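Local coordinates for protein toll-like receptor 13 (PDB 4Z0C) that recognises single-stranded stretches of bacterial 23S ribosomal RNA and signals through MYD88 and TRAF6 to activate NF-kappa-B and the inflammatory response, at residues A[93-98]-A[116-121]; A[47-52]-A[70-75]; A[391-396]-A[417-422]; A[400-405]-A[421-426]. All blocks are in the same frame, centred on the assembly; numbering follows the deposited sequence.

In the fold
All four contacts join successive turns of the leucine-rich-repeat solenoid of the ligand-binding ectodomain. Contacts 2 and 1 follow one another along the chain, centres about 12 Å apart; they touch directly (K94 N to I71 O, 2.8 Å) and share one N-acetylglucosamine, held by W72 and I74 of contact 2 and by S97 of contact 1. Contacts 3 and 4 form a second pair, centres about 11 Å apart, with T421 and Q422 in common. The pairs lie on opposite sides of the chain's centre, contacts 1 and 3 about 58 Å apart between centres. None touches the bound RNA: nearest atoms are about 8 Å away for contact 1, about 16 Å for contact 3.

Contact 1. Residues A[93-98]-A[116-121]; sequences NKIQSV and NQITHI. With NAG (2-acetamido-2-deoxy-beta-D-glucopyranose), chain L.
V98 and I121 pair as a parallel beta bridge, CA to CA 4.6 Å, and V98 N donates to H120 O (2.9 Å), while in the irregular part T119 N binds Q96 O and Q117 N binds I95 O. Much of the side-chain hydrogen bonding falls to N116. Its OD1 accepts I95 N at 3.2 Å in a nearly straight bond (165°) and also takes a weak one from N93 N, while ND2 donates to L113 O and L90 O. This is the asparagine position of the leucine-rich-repeat consensus; N93 holds it one turn earlier, with OD1 on I71 N and ND2 on L90 O. Q117 is bent at its second torsion (85°), which folds the amide back until NE2 meets N93 O at 3.1 Å in the plane of that carbonyl. In the apolar layer I95 CG2 lies alongside I118 CG1 at 3.9 Å, and I118 CD1 reaches V98 CG2 at 3.8 Å. A sugar amide joins in, NAG N2 donating to S97 O at 3.1 Å. Buried asparagine amides, satisfied through both oxygen and nitrogen, thus bind main-chain groups in the loop preceding the V98/I121 bridge.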
# COMPACT_ATOMS: atom_id res chain seq x y z
N ASN A 93 4.66 -15.77 -33.38
CA ASN A 93 4.05 -15.25 -34.60
C ASN A 93 3.08 -16.27 -35.16
O ASN A 93 2.58 -17.11 -34.43
CB ASN A 93 5.12 -14.90 -35.64
CG ASN A 93 5.80 -13.59 -35.35
OD1 ASN A 93 5.25 -12.53 -35.65
ND2 ASN A 93 7.01 -13.64 -34.81
N LYS A 94 2.83 -16.23 -36.46
CA LYS A 94 1.86 -17.14 -37.07
C LYS A 94 2.50 -18.03 -38.13
O LYS A 94 1.87 -18.39 -39.13
CB LYS A 94 0.69 -16.34 -37.65
CG LYS A 94 -0.11 -15.60 -36.59
CD LYS A 94 -1.02 -16.57 -35.86
CE LYS A 94 -1.20 -16.21 -34.38
NZ LYS A 94 -2.15 -15.09 -34.15
N ILE A 95 3.76 -18.41 -37.91
CA ILE A 95 4.52 -19.19 -38.89
C ILE A 95 4.16 -20.67 -38.86
O ILE A 95 4.33 -21.32 -37.83
CB ILE A 95 6.04 -19.02 -38.68
CG1 ILE A 95 6.42 -17.53 -38.72
CG2 ILE A 95 6.83 -19.82 -39.72
CD1 ILE A 95 7.86 -17.25 -38.33
N GLN A 96 3.67 -21.21 -39.97
CA GLN A 96 3.28 -22.63 -40.03
C GLN A 96 4.27 -23.53 -40.75
O GLN A 96 4.36 -24.72 -40.45
CB GLN A 96 1.90 -22.81 -40.66
CG GLN A 96 0.76 -22.20 -39.87
CD GLN A 96 -0.56 -22.29 -40.60
OE1 GLN A 96 -1.02 -23.39 -40.93
NE2 GLN A 96 -1.20 -21.15 -40.81
N SER A 97 5.00 -22.98 -41.70
CA SER A 97 6.05 -23.74 -42.36
C SER A 97 7.18 -22.78 -42.62
O SER A 97 6.95 -21.58 -42.78
CB SER A 97 5.54 -24.37 -43.66
OG SER A 97 4.80 -23.44 -44.42
N VAL A 98 8.40 -23.29 -42.66
CA VAL A 98 9.56 -22.43 -42.87
C VAL A 98 10.17 -22.67 -44.25
O VAL A 98 10.58 -23.78 -44.59
CB VAL A 98 10.60 -22.62 -41.76
CG1 VAL A 98 11.74 -21.66 -41.94
CG2 VAL A 98 9.95 -22.39 -40.40
N ASN A 116 5.34 -20.72 -32.32
CA ASN A 116 4.66 -20.52 -33.60
C ASN A 116 3.82 -21.77 -33.84
O ASN A 116 3.51 -22.48 -32.90
CB ASN A 116 5.69 -20.30 -34.71
CG ASN A 116 6.19 -18.86 -34.78
OD1 ASN A 116 5.51 -17.99 -35.31
ND2 ASN A 116 7.39 -18.61 -34.25
N GLN A 117 3.47 -22.06 -35.10
CA GLN A 117 2.71 -23.27 -35.40
C GLN A 117 3.39 -24.08 -36.51
O GLN A 117 2.73 -24.67 -37.36
CB GLN A 117 1.27 -22.94 -35.81
CG GLN A 117 0.52 -22.02 -34.87
CD GLN A 117 0.80 -20.56 -35.17
OE1 GLN A 117 0.80 -20.16 -36.35
NE2 GLN A 117 1.02 -19.76 -34.13
N ILE A 118 4.72 -24.09 -36.49
CA ILE A 118 5.53 -24.77 -37.50
C ILE A 118 5.29 -26.28 -37.54
O ILE A 118 5.26 -26.93 -36.50
CB ILE A 118 7.03 -24.50 -37.28
CG1 ILE A 118 7.31 -23.00 -37.44
CG2 ILE A 118 7.89 -25.32 -38.24
CD1 ILE A 118 8.62 -22.54 -36.82
N THR A 119 5.10 -26.83 -38.75
CA THR A 119 5.02 -28.28 -38.94
C THR A 119 6.20 -28.79 -39.76
O THR A 119 6.68 -29.90 -39.53
CB THR A 119 3.73 -28.71 -39.66
OG1 THR A 119 3.60 -28.00 -40.89
CG2 THR A 119 2.50 -28.44 -38.80
N HIS A 120 6.68 -27.98 -40.70
CA HIS A 120 7.76 -28.40 -41.60
C HIS A 120 8.77 -27.30 -41.89
O HIS A 120 8.45 -26.11 -41.91
CB HIS A 120 7.21 -28.91 -42.93
CG HIS A 120 6.40 -30.16 -42.81
ND1 HIS A 120 5.03 -30.16 -42.63
CD2 HIS A 120 6.76 -31.47 -42.85
CE1 HIS A 120 4.59 -31.40 -42.56
NE2 HIS A 120 5.62 -32.21 -42.70
N ILE A 121 10.00 -27.72 -42.17
CA ILE A 121 11.05 -26.79 -42.57
C ILE A 121 11.64 -27.32 -43.86
O ILE A 121 12.02 -28.49 -43.94
CB ILE A 121 12.17 -26.71 -41.53
CG1 ILE A 121 11.62 -26.29 -40.16
CG2 ILE A 121 13.24 -25.75 -42.00
CD1 ILE A 121 12.69 -26.04 -39.12
C1 NAG L . 6.07 -20.86 -46.92
C2 NAG L . 5.35 -19.75 -46.15
C3 NAG L . 3.85 -20.01 -45.98
C4 NAG L . 3.20 -20.54 -47.25
C5 NAG L . 4.05 -21.62 -47.91
C6 NAG L . 3.47 -22.08 -49.25
C7 NAG L . 6.52 -18.41 -44.49
C8 NAG L . 6.59 -18.13 -43.02
N2 NAG L . 5.95 -19.56 -44.85
O3 NAG L . 3.23 -18.81 -45.60
O4 NAG L . 1.93 -21.08 -46.91
O5 NAG L . 5.37 -21.16 -48.11
O6 NAG L . 3.76 -21.14 -50.26
O7 NAG L . 6.97 -17.60 -45.29

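Contact 2. Residues A[47-52]-A[70-75]; sequences IQVLPP and SIWKID. With NAG (2-acetamido-2-deoxy-beta-D-glucopyranose), chain L.
L50 and I74, with V49 and K73, form two parallel beta bridges between repeats 1 and 2 of the solenoid, the segments running only 3° apart. Main-chain hydrogen bonds come first: L50 N donates to K73 O and D75 N returns to L50 O, both at 2.8 Å, so L50 is gripped through both its polar atoms. Before the strands, S70 N binds I47 O and W72 N binds Q48 O.

Apolar packing fills the buried face. L50 CD1 presses on I71 CD1 at 3.6 Å, I71 CG1 lies alongside I47 CG2, and L50 CB meets I74 CG2 at 3.9 Å, these last two side chains pointing the same way. Elsewhere in segment 70-75, K73 CB lies over the centre of the W72 ring, 3.6 Å above the plane.

The charged pair lies within one strand and its exit. K73 extends until its last torsion bends (-74°), and NZ reaches D75 OD1 at 2.9 Å on the syn lone pair; OD2 of the same carboxylate lies close to P52 CD.

The sugar provides a further set of polar bonds. I74 N donates to NAG O7 at 2.7 Å, almost straight at 172°, and NAG O3 donates to W72 O at 2.9 Å. With its N2 on S97 O as well, the attached sugar thus bridges main-chain groups of repeats 2 and 3.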
# COMPACT_ATOMS: atom_id res chain seq x y z
N ILE A 47 2.50 -6.87 -37.45
CA ILE A 47 3.17 -7.19 -38.71
C ILE A 47 2.79 -8.58 -39.22
O ILE A 47 2.83 -9.55 -38.46
CB ILE A 47 4.70 -7.11 -38.55
CG1 ILE A 47 5.11 -5.69 -38.11
CG2 ILE A 47 5.40 -7.54 -39.83
CD1 ILE A 47 6.48 -5.61 -37.47
N GLN A 48 2.43 -8.68 -40.50
CA GLN A 48 1.93 -9.93 -41.06
C GLN A 48 2.84 -10.51 -42.14
O GLN A 48 3.03 -11.72 -42.20
CB GLN A 48 0.51 -9.75 -41.62
CG GLN A 48 -0.57 -9.74 -40.56
CD GLN A 48 -1.97 -10.00 -41.12
OE1 GLN A 48 -2.23 -9.79 -42.29
NE2 GLN A 48 -2.87 -10.44 -40.26
N VAL A 49 3.43 -9.66 -42.97
CA VAL A 49 4.32 -10.19 -44.01
C VAL A 49 5.68 -9.50 -44.00
O VAL A 49 5.79 -8.32 -43.66
CB VAL A 49 3.71 -10.12 -45.44
CG1 VAL A 49 2.28 -10.65 -45.46
CG2 VAL A 49 3.75 -8.71 -45.98
N LEU A 50 6.70 -10.26 -44.36
CA LEU A 50 8.05 -9.73 -44.50
C LEU A 50 8.42 -9.81 -45.98
O LEU A 50 8.82 -10.88 -46.46
CB LEU A 50 9.05 -10.53 -43.67
CG LEU A 50 9.47 -9.97 -42.31
CD1 LEU A 50 8.27 -9.84 -41.40
CD2 LEU A 50 10.56 -10.79 -41.65
N PRO A 51 8.28 -8.68 -46.70
CA PRO A 51 8.59 -8.54 -48.13
C PRO A 51 10.07 -8.77 -48.43
O PRO A 51 10.89 -8.76 -47.51
CB PRO A 51 8.19 -7.09 -48.44
CG PRO A 51 8.12 -6.39 -47.09
CD PRO A 51 7.70 -7.45 -46.13
N PRO A 52 10.39 -9.01 -49.72
CA PRO A 52 11.71 -9.36 -50.28
C PRO A 52 12.93 -8.48 -49.96
O PRO A 52 14.03 -8.98 -50.05
CB PRO A 52 11.46 -9.34 -51.78
CG PRO A 52 10.06 -9.80 -51.91
CD PRO A 52 9.33 -9.21 -50.73
N SER A 70 2.23 -10.96 -36.07
CA SER A 70 1.34 -11.93 -36.71
C SER A 70 1.94 -12.45 -37.99
O SER A 70 1.24 -12.81 -38.94
CB SER A 70 -0.05 -11.34 -36.97
OG SER A 70 -0.63 -10.86 -35.77
N ILE A 71 3.27 -12.49 -38.02
CA ILE A 71 4.02 -12.90 -39.19
C ILE A 71 3.75 -14.35 -39.59
O ILE A 71 4.01 -15.28 -38.82
CB ILE A 71 5.51 -12.72 -38.97
CG1 ILE A 71 5.82 -11.23 -38.79
CG2 ILE A 71 6.28 -13.33 -40.14
CD1 ILE A 71 7.18 -10.93 -38.16
N TRP A 72 3.22 -14.53 -40.79
CA TRP A 72 2.95 -15.87 -41.29
C TRP A 72 3.60 -16.07 -42.65
O TRP A 72 3.56 -17.16 -43.22
CB TRP A 72 1.44 -16.10 -41.40
CG TRP A 72 0.79 -15.22 -42.41
CD1 TRP A 72 0.31 -13.97 -42.21
CD2 TRP A 72 0.54 -15.54 -43.78
NE1 TRP A 72 -0.23 -13.48 -43.38
CE2 TRP A 72 -0.09 -14.43 -44.36
CE3 TRP A 72 0.80 -16.65 -44.59
CZ2 TRP A 72 -0.48 -14.39 -45.69
CZ3 TRP A 72 0.42 -16.62 -45.92
CH2 TRP A 72 -0.21 -15.50 -46.45
N LYS A 73 4.21 -15.01 -43.17
CA LYS A 73 4.74 -15.03 -44.53
C LYS A 73 6.02 -14.23 -44.61
O LYS A 73 6.01 -13.01 -44.48
CB LYS A 73 3.70 -14.50 -45.50
CG LYS A 73 4.11 -14.50 -46.97
CD LYS A 73 2.89 -14.19 -47.82
CE LYS A 73 3.23 -14.00 -49.28
NZ LYS A 73 3.91 -12.70 -49.50
N ILE A 74 7.13 -14.92 -44.83
CA ILE A 74 8.44 -14.29 -44.95
C ILE A 74 8.96 -14.60 -46.34
O ILE A 74 9.37 -15.74 -46.62
CB ILE A 74 9.44 -14.84 -43.91
CG1 ILE A 74 8.79 -14.90 -42.52
CG2 ILE A 74 10.74 -14.02 -43.91
CD1 ILE A 74 9.77 -15.02 -41.37
N ASP A 75 8.94 -13.59 -47.22
CA ASP A 75 9.32 -13.81 -48.61
C ASP A 75 10.80 -14.13 -48.73
O ASP A 75 11.62 -13.64 -47.95
CB ASP A 75 9.03 -12.57 -49.46
CG ASP A 75 7.56 -12.26 -49.55
OD1 ASP A 75 6.73 -13.19 -49.47
OD2 ASP A 75 7.23 -11.06 -49.75
C1 NAG L . 6.07 -20.86 -46.92
C2 NAG L . 5.35 -19.75 -46.15
C3 NAG L . 3.85 -20.01 -45.98
C4 NAG L . 3.20 -20.54 -47.25
C5 NAG L . 4.05 -21.62 -47.91
C6 NAG L . 3.47 -22.08 -49.25
C7 NAG L . 6.52 -18.41 -44.49
C8 NAG L . 6.59 -18.13 -43.02
N2 NAG L . 5.95 -19.56 -44.85
O3 NAG L . 3.23 -18.81 -45.60
O4 NAG L . 1.93 -21.08 -46.91
O5 NAG L . 5.37 -21.16 -48.11
O6 NAG L . 3.76 -21.14 -50.26
O7 NAG L . 6.97 -17.60 -45.29

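Contact 3. Residues A[391-396]-A[417-422]; sequences LNNLAF and RYSFTQ
L391 and F420 supply the apolar part of this contact: L391 CD1 approaches F420 CE1 at 4.2 Å, coming in obliquely to the ring. F420 is also packed from within its own segment, S419 CB lying over one face toward the rim.

Van der Waals contact with main-chain atoms makes up another part. Q422 CB lies 3.4 Å from F396 O. A bend at the second torsion (-64°) turns the Q422 amide toward the first segment, and OE1 accepts from G398 N just beyond it. N393 comes up against the carbonyl of Y418, its CB 3.8 Å from Y418 O.

Both segments belong to the loops that return the chain after the strands of successive repeats, 15 and 16, on the convex side of the solenoid. F396 and F420 stand 24 residues apart, at the phenylalanine position of the repeat consensus, and F396 meets the ring of F372, one turn earlier, with planes about 10° apart. Segment 391-396 carries a short 3-10 segment at 393-395, opened by A395 N bonding to N392 O; the nearest CA atoms across the contact, those of N393 and S419, are still 5.7 Å apart.

Water completes the polar side. It is hydrogen-bonded to S419 OG at 2.8 Å and donates weakly to L391 O at 3.3 Å. S419 OG has a further partner in D416 N.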
# COMPACT_ATOMS: atom_id res chain seq x y z
N LEU A 391 12.93 -17.10 15.89
CA LEU A 391 14.19 -17.81 15.71
C LEU A 391 14.71 -18.47 16.99
O LEU A 391 15.01 -17.77 17.96
CB LEU A 391 15.24 -16.84 15.19
CG LEU A 391 14.97 -16.42 13.76
CD1 LEU A 391 16.03 -15.41 13.32
CD2 LEU A 391 14.95 -17.66 12.88
N ASN A 392 14.86 -19.79 16.98
CA ASN A 392 15.59 -20.45 18.06
C ASN A 392 17.07 -20.29 17.82
O ASN A 392 17.66 -21.05 17.05
CB ASN A 392 15.26 -21.94 18.15
CG ASN A 392 16.13 -22.66 19.20
OD1 ASN A 392 16.67 -22.02 20.12
ND2 ASN A 392 16.31 -23.97 19.03
N ASN A 393 17.68 -19.34 18.53
CA ASN A 393 19.07 -18.95 18.32
C ASN A 393 20.08 -20.09 18.38
O ASN A 393 21.11 -20.07 17.69
CB ASN A 393 19.44 -17.85 19.31
CG ASN A 393 18.40 -16.75 19.35
OD1 ASN A 393 17.64 -16.56 18.40
ND2 ASN A 393 18.35 -16.02 20.46
N LEU A 394 19.79 -21.08 19.22
CA LEU A 394 20.68 -22.22 19.44
C LEU A 394 20.70 -23.24 18.30
O LEU A 394 21.60 -24.07 18.24
CB LEU A 394 20.36 -22.92 20.76
CG LEU A 394 20.80 -22.21 22.04
CD1 LEU A 394 20.42 -23.05 23.22
CD2 LEU A 394 22.30 -21.96 22.02
N ALA A 395 19.71 -23.18 17.41
CA ALA A 395 19.70 -24.07 16.25
C ALA A 395 20.83 -23.73 15.27
O ALA A 395 21.26 -24.58 14.49
CB ALA A 395 18.36 -24.02 15.54
N PHE A 396 21.33 -22.50 15.33
CA PHE A 396 22.33 -22.06 14.37
C PHE A 396 23.71 -21.91 15.00
O PHE A 396 24.63 -21.34 14.41
CB PHE A 396 21.90 -20.73 13.72
CG PHE A 396 20.51 -20.77 13.14
CD1 PHE A 396 20.26 -21.46 11.97
CD2 PHE A 396 19.47 -20.11 13.75
CE1 PHE A 396 19.00 -21.50 11.42
CE2 PHE A 396 18.21 -20.14 13.21
CZ PHE A 396 17.97 -20.84 12.04
N ARG A 417 18.78 -8.50 19.52
CA ARG A 417 20.24 -8.45 19.51
C ARG A 417 20.87 -9.82 19.65
O ARG A 417 22.05 -10.00 19.36
CB ARG A 417 20.75 -7.55 20.64
CG ARG A 417 20.60 -8.20 22.01
CD ARG A 417 21.22 -7.42 23.14
NE ARG A 417 20.25 -7.27 24.21
CZ ARG A 417 20.23 -6.27 25.08
NH1 ARG A 417 21.13 -5.30 25.01
NH2 ARG A 417 19.29 -6.24 26.03
N TYR A 418 20.07 -10.81 20.07
CA TYR A 418 20.60 -12.15 20.30
C TYR A 418 20.30 -13.08 19.14
O TYR A 418 20.62 -14.26 19.19
CB TYR A 418 20.02 -12.76 21.58
CG TYR A 418 20.24 -11.93 22.83
CD1 TYR A 418 21.52 -11.66 23.30
CD2 TYR A 418 19.16 -11.47 23.58
CE1 TYR A 418 21.73 -10.92 24.44
CE2 TYR A 418 19.35 -10.73 24.73
CZ TYR A 418 20.64 -10.46 25.16
OH TYR A 418 20.82 -9.72 26.31
N SER A 419 19.70 -12.54 18.08
CA SER A 419 19.19 -13.37 17.00
C SER A 419 20.28 -13.80 16.01
O SER A 419 20.12 -14.82 15.35
CB SER A 419 18.07 -12.64 16.26
OG SER A 419 16.97 -12.35 17.09
N PHE A 420 21.36 -13.02 15.89
CA PHE A 420 22.39 -13.28 14.86
C PHE A 420 23.84 -13.32 15.34
O PHE A 420 24.76 -12.96 14.61
CB PHE A 420 22.29 -12.26 13.72
CG PHE A 420 20.91 -12.15 13.14
CD1 PHE A 420 20.43 -13.13 12.28
CD2 PHE A 420 20.10 -11.08 13.47
CE1 PHE A 420 19.16 -13.03 11.77
CE2 PHE A 420 18.82 -10.98 12.95
CZ PHE A 420 18.34 -11.95 12.11
N THR A 421 24.05 -13.81 16.56
CA THR A 421 25.38 -13.85 17.15
C THR A 421 26.29 -14.89 16.49
O THR A 421 27.52 -14.80 16.56
CB THR A 421 25.25 -14.15 18.65
OG1 THR A 421 24.40 -13.16 19.23
CG2 THR A 421 26.61 -14.14 19.35
N GLN A 422 25.69 -15.88 15.85
CA GLN A 422 26.45 -17.00 15.31
C GLN A 422 26.93 -16.81 13.86
O GLN A 422 27.52 -17.73 13.27
CB GLN A 422 25.61 -18.27 15.43
CG GLN A 422 25.10 -18.48 16.83
CD GLN A 422 26.23 -18.72 17.80
OE1 GLN A 422 26.97 -19.68 17.66
NE2 GLN A 422 26.38 -17.82 18.77
O HOH W 1 15.36 -14.46 18.06

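Contact 4. Residues A[400-405]-A[421-426]; sequences FALKEL and TQFPNL
N425 and F400 are joined by the single direct hydrogen bond of this contact, between neighbouring turns of the leucine-rich-repeat solenoid. N425 ND2 donates to F400 O at 2.6 Å, nearly straight (168°) and with the carbonyl oxygen lying in the amide plane. Around it, the F400 ring offers its edge to Q422 O, CD1 to O 3.4 Å, and CD1 packs on P424 CD. The buried side is built on F423: with CG of L402 opposite its own backbone N (chi1 -155°), L402 CD2 sits over one face, 4.1 Å from the ring centroid and 27° off the normal, a CH-pi contact, while L405 CD2 meets F423 CE2 at 3.8 Å from a side chain crossing at about a right angle. L426 CD1 lies alongside L402, 3.9 Å from its CD2.

Further out, a water accepts from N425 N at 2.9 Å and lies 2.8 Å from L402 O; with F400 O also near, its donation is uncertain. N425 OD1 is held by K449 NZ, so both ends of that amide are fixed; L402 and L405 also pack on L381 of the preceding strand. N425 is the third residue of a type I beta turn from F423 to L426, closed by L426 N donating to F423 O at 3.1 Å.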
# COMPACT_ATOMS: atom_id res chain seq x y z
N PHE A 400 29.75 -20.51 11.67
CA PHE A 400 30.63 -19.36 11.50
C PHE A 400 31.03 -19.10 10.04
O PHE A 400 31.59 -18.04 9.72
CB PHE A 400 31.87 -19.55 12.37
CG PHE A 400 31.57 -19.67 13.83
CD1 PHE A 400 30.51 -18.95 14.40
CD2 PHE A 400 32.29 -20.54 14.64
CE1 PHE A 400 30.21 -19.07 15.75
CE2 PHE A 400 31.99 -20.67 15.99
CZ PHE A 400 30.95 -19.93 16.55
N ALA A 401 30.71 -20.02 9.14
CA ALA A 401 31.09 -19.82 7.74
C ALA A 401 29.97 -19.21 6.89
O ALA A 401 30.19 -18.89 5.72
CB ALA A 401 31.58 -21.13 7.11
N LEU A 402 28.79 -19.06 7.48
CA LEU A 402 27.60 -18.67 6.73
C LEU A 402 27.77 -17.27 6.11
O LEU A 402 28.20 -16.34 6.79
CB LEU A 402 26.35 -18.75 7.60
CG LEU A 402 25.03 -18.95 6.86
CD1 LEU A 402 24.99 -20.37 6.29
CD2 LEU A 402 23.84 -18.69 7.77
N LYS A 403 27.48 -17.16 4.82
CA LYS A 403 27.65 -15.89 4.12
C LYS A 403 26.28 -15.35 3.74
O LYS A 403 26.08 -14.14 3.68
CB LYS A 403 28.53 -16.06 2.89
CG LYS A 403 29.91 -16.64 3.22
CD LYS A 403 30.74 -17.00 1.98
CE LYS A 403 31.60 -15.83 1.55
NZ LYS A 403 32.62 -16.21 0.52
N GLU A 404 25.33 -16.25 3.52
CA GLU A 404 24.00 -15.83 3.12
C GLU A 404 22.88 -16.60 3.81
O GLU A 404 22.85 -17.83 3.75
CB GLU A 404 23.84 -15.94 1.60
CG GLU A 404 22.42 -15.63 1.16
CD GLU A 404 22.26 -15.39 -0.34
OE1 GLU A 404 21.10 -15.37 -0.80
OE2 GLU A 404 23.29 -15.22 -1.04
N LEU A 405 21.96 -15.88 4.45
CA LEU A 405 20.81 -16.48 5.12
C LEU A 405 19.52 -15.94 4.51
O LEU A 405 19.29 -14.73 4.48
CB LEU A 405 20.86 -16.22 6.64
CG LEU A 405 19.70 -16.71 7.53
CD1 LEU A 405 19.52 -18.24 7.48
CD2 LEU A 405 19.86 -16.25 8.98
N THR A 421 24.05 -13.81 16.56
CA THR A 421 25.38 -13.85 17.15
C THR A 421 26.29 -14.89 16.49
O THR A 421 27.52 -14.80 16.56
CB THR A 421 25.25 -14.15 18.65
OG1 THR A 421 24.40 -13.16 19.23
CG2 THR A 421 26.61 -14.14 19.35
N GLN A 422 25.69 -15.88 15.85
CA GLN A 422 26.45 -17.00 15.31
C GLN A 422 26.93 -16.81 13.86
O GLN A 422 27.52 -17.73 13.27
CB GLN A 422 25.61 -18.27 15.43
CG GLN A 422 25.10 -18.48 16.83
CD GLN A 422 26.23 -18.72 17.80
OE1 GLN A 422 26.97 -19.68 17.66
NE2 GLN A 422 26.38 -17.82 18.77
N PHE A 423 26.70 -15.63 13.29
CA PHE A 423 27.02 -15.42 11.88
C PHE A 423 28.01 -14.29 11.62
O PHE A 423 27.70 -13.37 10.87
CB PHE A 423 25.73 -15.12 11.10
CG PHE A 423 24.64 -16.12 11.33
CD1 PHE A 423 24.90 -17.47 11.30
CD2 PHE A 423 23.34 -15.70 11.60
CE1 PHE A 423 23.88 -18.39 11.54
CE2 PHE A 423 22.33 -16.62 11.83
CZ PHE A 423 22.59 -17.96 11.80
N PRO A 424 29.23 -14.38 12.19
CA PRO A 424 30.18 -13.27 12.01
C PRO A 424 30.60 -12.99 10.56
O PRO A 424 31.12 -11.91 10.30
CB PRO A 424 31.40 -13.71 12.84
CG PRO A 424 31.27 -15.20 12.95
CD PRO A 424 29.79 -15.45 13.03
N ASN A 425 30.38 -13.94 9.65
CA ASN A 425 30.76 -13.76 8.24
C ASN A 425 29.60 -13.50 7.30
O ASN A 425 29.78 -13.48 6.10
CB ASN A 425 31.49 -15.01 7.73
CG ASN A 425 32.91 -15.09 8.22
OD1 ASN A 425 33.74 -14.25 7.88
ND2 ASN A 425 33.20 -16.09 9.06
N LEU A 426 28.40 -13.34 7.84
CA LEU A 426 27.23 -13.12 7.00
C LEU A 426 27.45 -11.89 6.13
O LEU A 426 28.04 -10.90 6.56
CB LEU A 426 25.98 -12.95 7.85
CG LEU A 426 24.69 -13.45 7.21
CD1 LEU A 426 24.76 -14.97 6.95
CD2 LEU A 426 23.49 -13.08 8.08
O HOH W 2 28.92 -16.46 9.46